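Local coordinates for protein acyl-coenzyme A oxidase acox-1.1 (Caenorhabditis elegans, PDB 5K3H) that catalyses the FAD-dependent first step of peroxisomal beta-oxidation, desaturating acyl-CoA substrates to (2E)-enoyl-CoA while passing electrons to oxygen to form hydrogen peroxide, at residues S388-K391 with S392-H396. Residues are numbered along the deposited sequence; the frame is centred on the assembly and turned at random.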
loop_
_atom_site.group_PDB
_atom_site.type_symbol
_atom_site.label_atom_id
_atom_site.label_comp_id
_atom_site.label_asym_id
_atom_site.label_seq_id
_atom_site.Cartn_x
_atom_site.Cartn_y
_atom_site.Cartn_z
ATOM N N SER B 388 -5.526 -18.172 13.419
ATOM C CA SER B 388 -5.455 -18.081 11.963
ATOM C C SER B 388 -6.146 -16.818 11.468
ATOM O O SER B 388 -5.639 -16.128 10.576
ATOM C CB SER B 388 -6.112 -19.304 11.314
ATOM O OG SER B 388 -5.855 -20.479 12.060
ATOM N N GLY B 389 -7.322 -16.520 12.017
ATOM C CA GLY B 389 -8.004 -15.291 11.664
ATOM C C GLY B 389 -7.261 -14.065 12.145
ATOM O O GLY B 389 -7.150 -13.077 11.420
ATOM N N LEU B 390 -6.702 -14.123 13.355
ATOM C CA LEU B 390 -6.020 -12.955 13.894
ATOM C C LEU B 390 -4.895 -12.500 12.978
ATOM O O LEU B 390 -4.836 -11.322 12.598
ATOM C CB LEU B 390 -5.477 -13.247 15.288
ATOM C CG LEU B 390 -6.459 -13.123 16.437
ATOM C CD1 LEU B 390 -5.787 -13.674 17.677
ATOM C CD2 LEU B 390 -6.850 -11.667 16.626
ATOM N N LYS B 391 -3.998 -13.419 12.601
ATOM C CA LYS B 391 -2.920 -13.062 11.684
ATOM C C LYS B 391 -3.450 -12.374 10.427
ATOM O O LYS B 391 -2.928 -11.335 10.006
ATOM C CB LYS B 391 -2.117 -14.303 11.307
ATOM C CG LYS B 391 -1.073 -14.712 12.317
ATOM C CD LYS B 391 -0.429 -16.036 11.874
ATOM C CE LYS B 391 0.252 -16.773 13.032
ATOM N NZ LYS B 391 -0.400 -18.100 13.306
ATOM N N SER B 392 -4.494 -12.933 9.818
ATOM C CA SER B 392 -5.004 -12.368 8.572
ATOM C C SER B 392 -5.579 -10.969 8.789
ATOM O O SER B 392 -5.256 -10.031 8.047
ATOM C CB SER B 392 -6.048 -13.301 7.966
ATOM O OG SER B 392 -6.629 -12.723 6.813
ATOM N N VAL B 393 -6.447 -10.809 9.794
ATOM C CA VAL B 393 -7.150 -9.540 9.984
ATOM C C VAL B 393 -6.199 -8.473 10.527
ATOM O O VAL B 393 -6.246 -7.306 10.114
ATOM C CB VAL B 393 -8.375 -9.732 10.903
ATOM C CG1 VAL B 393 -8.980 -8.371 11.323
ATOM C CG2 VAL B 393 -9.397 -10.611 10.241
ATOM N N VAL B 394 -5.360 -8.833 11.495
ATOM C CA VAL B 394 -4.452 -7.842 12.059
ATOM C C VAL B 394 -3.474 -7.344 10.994
ATOM O O VAL B 394 -3.163 -6.147 10.921
ATOM C CB VAL B 394 -3.715 -8.430 13.276
ATOM C CG1 VAL B 394 -2.577 -7.514 13.710
ATOM C CG2 VAL B 394 -4.694 -8.731 14.435
ATOM N N THR B 395 -2.972 -8.241 10.148
ATOM C CA THR B 395 -2.030 -7.808 9.122
ATOM C C THR B 395 -2.690 -6.895 8.102
ATOM O O THR B 395 -2.091 -5.906 7.666
ATOM C CB THR B 395 -1.412 -9.020 8.443
ATOM O OG1 THR B 395 -0.710 -9.784 9.437
ATOM C CG2 THR B 395 -0.460 -8.585 7.315
ATOM N N HIS B 396 -3.913 -7.222 7.701
ATOM C CA HIS B 396 -4.636 -6.392 6.741
ATOM C C HIS B 396 -4.995 -5.050 7.345
ATOM O O HIS B 396 -4.748 -4.011 6.733
ATOM C CB HIS B 396 -5.891 -7.114 6.257
ATOM C CG HIS B 396 -6.821 -6.240 5.471
ATOM N ND1 HIS B 396 -6.638 -5.973 4.130
ATOM C CD2 HIS B 396 -7.936 -5.563 5.843
ATOM C CE1 HIS B 396 -7.593 -5.163 3.712
ATOM N NE2 HIS B 396 -8.391 -4.897 4.732
#
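Within helix 382-408 of the C-alpha1 domain of the oxidase, one helical turn brings Thr395 against the carbonyl of Lys391. Thr395 OG1 donates to Lys391 O at 2.8 Å, and the same oxygen accepts a second hydrogen bond, from Thr395 N, at 3.1 Å. The hydroxyl reaches it because OG1 stands beside its own backbone N, anti to the carbonyl carbon (chi1 -61°). Of the two donors, OG1 is tilted only 18° from the carbonyl plane, whereas the amide lies 35° above it. Val393 N to Gly389 O (2.9 Å) and Val394 N to Leu390 O (2.8 Å) continue the i to i+4 pattern, while Ser392 N to Ser388 O is weak at 3.5 Å. On the apolar side, Leu390 CD2 meets Val394 CG2 at 4.3 Å, and Val394 CG2 also lies 3.2 Å from Leu390 O. Leu390 and Val393 pack on helix 520-553, with Val393 touching the ATP-site residue Arg536, and Val394 rests on Phe354 of helix 338-367. Ser388 OG is hydrogen-bonded to His384 O in the preceding turn and to Gln443 OE1 of helix 437-456. The arrangement is that of an alpha-helix whose threonine hydroxyl bonds the i-4 carbonyl, and one that carries Ser392 and His396, one turn apart, of the ATP site shared between the dimer partners.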